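Long-range contact in 433aa long hypothetical phosphoribosylglycinamide formyl transferase (Pyrococcus horikoshii, PDB 2DWC), which is of unknown function but belongs by family to the ATP-grasp superfamily and carries a bound ADP in the model: residues A85-F99 and Y106-M119. Residues are numbered along the deposited sequence; the frame is centred on the assembly and turned at random.
Sequences AIIPEIEAINLDALF and YFVVPNARATWIAM
Phe-99 presents its edge to the face of the Trp-116 five-membered ring, a T-shaped pair with centroids 5.4 Å apart and planes at 76°. Over one face of the same phenyl ring lies the methyl of Ala-112, a CH-pi contact with CB 4.0 Å from the centroid. Leu-95 divides its branches: CD1 touches the edge of the indole at Trp-116 CD1 (3.8 Å) and meets the sulfur of Met-119 tip to tip, while CD2 packs on CG2 of Thr-115. With OG1 beside the backbone N (chi1 -69°), CG2 of Thr-115 lies anti to that N and faces Leu-95; OG1 is hydrogen-bonded to Arg-295 NH1. The helical segments 95-99 and 112-118, which carry most of these groups, with Met-119 just beyond the second, run nearly antiparallel, their axes 9.2 Å apart at closest approach. They belong to the Rossmann-like preATP-grasp domain, whose parallel sheet has strand 85-88 at one border. Against that border the chain at 107-109 forms a single parallel bridge: Ile-86 N donates to Phe-107 O (2.8 Å), and Val-109 N to Ile-86 O (3.1 Å). From the first helix Leu-98 reaches the bridged chain, its CD2 4.1 Å from Val-108 CG1. Farther out, Asn-111, after a cis-proline, caps helix 112-118 by accepting from Ala-114 N, and its ND2 is held by Leu-270 O.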
loop_
_atom_site.group_PDB
_atom_site.type_symbol
_atom_site.label_atom_id
_atom_site.label_comp_id
_atom_site.label_asym_id
_atom_site.label_seq_id
_atom_site.Cartn_x
_atom_site.Cartn_y
_atom_site.Cartn_z
ATOM N N ALA B 85 5.943 -20.355 0.512
ATOM C CA ALA B 85 7.209 -19.727 0.887
ATOM C C ALA B 85 7.221 -19.463 2.359
ATOM O O ALA B 85 6.203 -19.014 2.909
ATOM C CB ALA B 85 7.405 -18.382 0.128
ATOM N N ILE B 86 8.361 -19.765 2.990
ATOM C CA ILE B 86 8.607 -19.519 4.434
ATOM C C ILE B 86 9.588 -18.341 4.405
ATOM O O ILE B 86 10.694 -18.454 3.888
ATOM C CB ILE B 86 9.248 -20.750 5.054
ATOM C CG1 ILE B 86 8.243 -21.878 4.973
ATOM C CG2 ILE B 86 9.681 -20.444 6.533
ATOM C CD1 ILE B 86 8.806 -23.212 5.519
ATOM N N ILE B 87 9.138 -17.212 4.937
ATOM C CA ILE B 87 9.849 -15.933 4.891
ATOM C C ILE B 87 10.324 -15.469 6.246
ATOM O O ILE B 87 9.559 -14.882 7.026
ATOM C CB ILE B 87 8.893 -14.875 4.273
ATOM C CG1 ILE B 87 8.355 -15.367 2.921
ATOM C CG2 ILE B 87 9.618 -13.544 4.102
ATOM C CD1 ILE B 87 7.360 -14.412 2.182
ATOM N N PRO B 88 11.583 -15.752 6.569
ATOM C CA PRO B 88 12.145 -15.330 7.864
ATOM C C PRO B 88 12.332 -13.825 7.822
ATOM O O PRO B 88 12.927 -13.310 6.881
ATOM C CB PRO B 88 13.493 -16.059 7.941
ATOM C CG PRO B 88 13.535 -17.013 6.817
ATOM C CD PRO B 88 12.568 -16.498 5.753
ATOM N N GLU B 89 11.828 -13.107 8.833
ATOM C CA GLU B 89 11.946 -11.662 8.856
ATOM C C GLU B 89 12.990 -11.208 9.877
ATOM O O GLU B 89 13.422 -10.050 9.878
ATOM C CB GLU B 89 10.580 -11.074 9.168
ATOM C CG GLU B 89 9.556 -11.496 8.126
ATOM C CD GLU B 89 9.705 -10.685 6.852
ATOM O OE1 GLU B 89 10.796 -10.708 6.194
ATOM O OE2 GLU B 89 8.724 -10.006 6.517
ATOM N N ILE B 90 13.421 -12.141 10.706
ATOM C CA ILE B 90 14.443 -11.872 11.702
ATOM C C ILE B 90 15.485 -12.970 11.723
ATOM O O ILE B 90 15.314 -14.014 11.101
ATOM C CB ILE B 90 13.818 -11.749 13.081
ATOM C CG1 ILE B 90 13.016 -13.006 13.428
ATOM C CG2 ILE B 90 12.915 -10.554 13.080
ATOM C CD1 ILE B 90 12.635 -13.085 14.901
ATOM N N GLU B 91 16.593 -12.706 12.406
ATOM C CA GLU B 91 17.670 -13.675 12.520
ATOM C C GLU B 91 17.401 -14.671 13.655
ATOM O O GLU B 91 17.830 -15.822 13.574
ATOM C CB GLU B 91 19.001 -12.951 12.783
ATOM C CG GLU B 91 20.167 -13.887 12.910
ATOM C CD GLU B 91 21.206 -13.373 13.897
ATOM O OE1 GLU B 91 21.620 -12.187 13.752
ATOM O OE2 GLU B 91 21.599 -14.160 14.809
ATOM N N ALA B 92 16.678 -14.225 14.696
ATOM C CA ALA B 92 16.386 -15.064 15.874
ATOM C C ALA B 92 15.298 -16.111 15.645
ATOM O O ALA B 92 14.225 -16.097 16.252
ATOM C CB ALA B 92 16.033 -14.197 17.057
ATOM N N ILE B 93 15.595 -17.008 14.727
ATOM C CA ILE B 93 14.707 -18.091 14.397
ATOM C C ILE B 93 15.543 -19.363 14.529
ATOM O O ILE B 93 16.754 -19.350 14.321
ATOM C CB ILE B 93 14.170 -17.932 12.957
ATOM C CG1 ILE B 93 13.153 -16.786 12.905
ATOM C CG2 ILE B 93 13.531 -19.206 12.485
ATOM C CD1 ILE B 93 12.889 -16.318 11.497
ATOM N N ASN B 94 14.915 -20.467 14.892
ATOM C CA ASN B 94 15.667 -21.711 14.998
ATOM C C ASN B 94 16.256 -22.067 13.629
ATOM O O ASN B 94 15.515 -22.332 12.668
ATOM C CB ASN B 94 14.747 -22.837 15.479
ATOM C CG ASN B 94 15.505 -24.134 15.751
ATOM O OD1 ASN B 94 15.998 -24.794 14.825
ATOM N ND2 ASN B 94 15.600 -24.501 17.033
ATOM N N LEU B 95 17.596 -22.095 13.526
ATOM C CA LEU B 95 18.214 -22.388 12.218
ATOM C C LEU B 95 18.093 -23.843 11.773
ATOM O O LEU B 95 17.906 -24.121 10.585
ATOM C CB LEU B 95 19.690 -21.940 12.228
ATOM C CG LEU B 95 19.967 -20.500 12.653
ATOM C CD1 LEU B 95 21.503 -20.335 12.815
ATOM C CD2 LEU B 95 19.388 -19.493 11.633
ATOM N N ASP B 96 18.191 -24.796 12.699
ATOM C CA ASP B 96 17.998 -26.190 12.310
ATOM C C ASP B 96 16.599 -26.363 11.683
ATOM O O ASP B 96 16.405 -27.141 10.767
ATOM C CB ASP B 96 18.072 -27.130 13.531
ATOM C CG ASP B 96 19.504 -27.383 13.998
ATOM O OD1 ASP B 96 20.448 -26.942 13.318
ATOM O OD2 ASP B 96 19.678 -28.019 15.054
ATOM N N ALA B 97 15.607 -25.661 12.215
ATOM C CA ALA B 97 14.267 -25.812 11.664
ATOM C C ALA B 97 14.243 -25.418 10.196
ATOM O O ALA B 97 13.650 -26.109 9.369
ATOM C CB ALA B 97 13.235 -24.930 12.453
ATOM N N LEU B 98 14.836 -24.263 9.889
ATOM C CA LEU B 98 14.857 -23.803 8.496
ATOM C C LEU B 98 15.509 -24.853 7.583
ATOM O O LEU B 98 15.002 -25.135 6.490
ATOM C CB LEU B 98 15.580 -22.437 8.393
ATOM C CG LEU B 98 14.955 -21.276 9.177
ATOM C CD1 LEU B 98 15.790 -19.973 8.913
ATOM C CD2 LEU B 98 13.487 -21.077 8.758
ATOM N N PHE B 99 16.611 -25.461 8.017
ATOM C CA PHE B 99 17.256 -26.448 7.146
ATOM C C PHE B 99 16.362 -27.662 7.002
ATOM O O PHE B 99 16.307 -28.253 5.929
ATOM C CB PHE B 99 18.619 -26.920 7.715
ATOM C CG PHE B 99 19.749 -25.912 7.537
ATOM C CD1 PHE B 99 20.211 -25.154 8.602
ATOM C CD2 PHE B 99 20.362 -25.770 6.295
ATOM C CE1 PHE B 99 21.270 -24.275 8.449
ATOM C CE2 PHE B 99 21.440 -24.880 6.122
ATOM C CZ PHE B 99 21.889 -24.144 7.188
ATOM N N TYR B 106 9.967 -27.685 1.607
ATOM C CA TYR B 106 9.266 -26.406 1.750
ATOM C C TYR B 106 10.276 -25.343 1.408
ATOM O O TYR B 106 11.424 -25.395 1.891
ATOM C CB TYR B 106 8.798 -26.177 3.194
ATOM C CG TYR B 106 7.708 -27.136 3.561
ATOM C CD1 TYR B 106 7.994 -28.290 4.279
ATOM C CD2 TYR B 106 6.397 -26.928 3.126
ATOM C CE1 TYR B 106 7.017 -29.228 4.554
ATOM C CE2 TYR B 106 5.394 -27.879 3.415
ATOM C CZ TYR B 106 5.730 -29.011 4.121
ATOM O OH TYR B 106 4.769 -29.947 4.397
ATOM N N PHE B 107 9.818 -24.307 0.696
ATOM C CA PHE B 107 10.706 -23.275 0.203
ATOM C C PHE B 107 11.035 -22.184 1.243
ATOM O O PHE B 107 10.202 -21.335 1.563
ATOM C CB PHE B 107 10.090 -22.649 -1.072
ATOM C CG PHE B 107 10.942 -21.578 -1.692
ATOM C CD1 PHE B 107 12.331 -21.772 -1.834
ATOM C CD2 PHE B 107 10.375 -20.384 -2.130
ATOM C CE1 PHE B 107 13.153 -20.780 -2.409
ATOM C CE2 PHE B 107 11.211 -19.370 -2.725
ATOM C CZ PHE B 107 12.599 -19.596 -2.850
ATOM N N VAL B 108 12.251 -22.254 1.768
ATOM C CA VAL B 108 12.775 -21.282 2.731
ATOM C C VAL B 108 13.538 -20.211 1.952
ATOM O O VAL B 108 14.410 -20.519 1.111
ATOM C CB VAL B 108 13.703 -21.990 3.720
ATOM C CG1 VAL B 108 14.327 -20.999 4.696
ATOM C CG2 VAL B 108 12.891 -23.057 4.487
ATOM N N VAL B 109 13.217 -18.951 2.243
ATOM C CA VAL B 109 13.765 -17.793 1.524
ATOM C C VAL B 109 14.958 -17.142 2.200
ATOM O O VAL B 109 14.938 -16.908 3.415
ATOM C CB VAL B 109 12.665 -16.702 1.441
ATOM C CG1 VAL B 109 13.237 -15.349 0.955
ATOM C CG2 VAL B 109 11.528 -17.214 0.533
ATOM N N PRO B 110 16.035 -16.872 1.443
ATOM C CA PRO B 110 16.265 -17.133 0.002
ATOM C C PRO B 110 16.632 -18.614 -0.130
ATOM O O PRO B 110 16.370 -19.251 -1.171
ATOM C CB PRO B 110 17.394 -16.156 -0.347
ATOM C CG PRO B 110 18.182 -16.091 0.933
ATOM C CD PRO B 110 17.107 -16.042 2.020
ATOM N N ASN B 111 17.249 -19.119 0.943
ATOM C CA ASN B 111 17.532 -20.556 1.207
ATOM C C ASN B 111 17.919 -20.550 2.692
ATOM O O ASN B 111 18.218 -19.489 3.276
ATOM C CB ASN B 111 18.661 -21.212 0.323
ATOM C CG ASN B 111 19.879 -20.352 0.193
ATOM O OD1 ASN B 111 20.472 -19.930 1.179
ATOM N ND2 ASN B 111 20.273 -20.083 -1.063
ATOM N N ALA B 112 17.921 -21.717 3.309
ATOM C CA ALA B 112 18.224 -21.790 4.735
ATOM C C ALA B 112 19.667 -21.383 5.045
ATOM O O ALA B 112 19.939 -20.682 6.010
ATOM C CB ALA B 112 17.936 -23.238 5.243
ATOM N N ARG B 113 20.592 -21.793 4.184
ATOM C CA ARG B 113 22.003 -21.505 4.417
ATOM C C ARG B 113 22.314 -20.011 4.511
ATOM O O ARG B 113 23.141 -19.585 5.329
ATOM C CB ARG B 113 22.830 -22.178 3.310
ATOM C CG ARG B 113 24.353 -21.971 3.507
ATOM C CD ARG B 113 25.154 -23.097 2.871
ATOM N NE ARG B 113 26.529 -23.156 3.396
ATOM C CZ ARG B 113 27.522 -22.369 2.986
ATOM N NH1 ARG B 113 27.301 -21.473 2.035
ATOM N NH2 ARG B 113 28.727 -22.448 3.548
ATOM N N ALA B 114 21.621 -19.191 3.714
ATOM C CA ALA B 114 21.885 -17.749 3.755
ATOM C C ALA B 114 21.637 -17.142 5.112
ATOM O O ALA B 114 22.394 -16.290 5.552
ATOM C CB ALA B 114 21.050 -16.994 2.670
ATOM N N THR B 115 20.576 -17.566 5.792
ATOM C CA THR B 115 20.295 -17.021 7.113
ATOM C C THR B 115 21.335 -17.513 8.101
ATOM O O THR B 115 21.821 -16.748 8.948
ATOM C CB THR B 115 18.875 -17.403 7.554
ATOM O OG1 THR B 115 17.961 -16.695 6.712
ATOM C CG2 THR B 115 18.598 -17.016 9.021
ATOM N N TRP B 116 21.733 -18.763 7.949
ATOM C CA TRP B 116 22.728 -19.335 8.858
ATOM C C TRP B 116 24.095 -18.657 8.652
ATOM O O TRP B 116 24.819 -18.427 9.617
ATOM C CB TRP B 116 22.780 -20.847 8.605
ATOM C CG TRP B 116 23.887 -21.578 9.265
ATOM C CD1 TRP B 116 23.885 -22.129 10.522
ATOM C CD2 TRP B 116 25.129 -21.937 8.662
ATOM N NE1 TRP B 116 25.066 -22.821 10.733
ATOM C CE2 TRP B 116 25.844 -22.721 9.604
ATOM C CE3 TRP B 116 25.708 -21.682 7.408
ATOM C CZ2 TRP B 116 27.106 -23.250 9.327
ATOM C CZ3 TRP B 116 26.973 -22.215 7.136
ATOM C CH2 TRP B 116 27.648 -22.984 8.090
ATOM N N ILE B 117 24.437 -18.308 7.414
ATOM C CA ILE B 117 25.696 -17.625 7.162
ATOM C C ILE B 117 25.674 -16.209 7.700
ATOM O O ILE B 117 26.542 -15.826 8.471
ATOM C CB ILE B 117 26.016 -17.538 5.669
ATOM C CG1 ILE B 117 26.439 -18.903 5.156
ATOM C CG2 ILE B 117 27.108 -16.471 5.411
ATOM C CD1 ILE B 117 26.761 -18.912 3.672
ATOM N N ALA B 118 24.634 -15.453 7.343
ATOM C CA ALA B 118 24.556 -14.053 7.732
ATOM C C ALA B 118 24.479 -13.781 9.212
ATOM O O ALA B 118 24.778 -12.669 9.665
ATOM C CB ALA B 118 23.356 -13.371 7.005
ATOM N N MET B 119 24.099 -14.771 9.995
ATOM C CA MET B 119 23.988 -14.507 11.412
ATOM C C MET B 119 25.273 -14.733 12.210
ATOM O O MET B 119 25.295 -14.524 13.415
ATOM C CB MET B 119 22.849 -15.340 11.983
ATOM C CG MET B 119 23.029 -16.811 11.846
ATOM S SD MET B 119 24.023 -17.359 13.225
ATOM C CE MET B 119 22.862 -16.984 14.629
#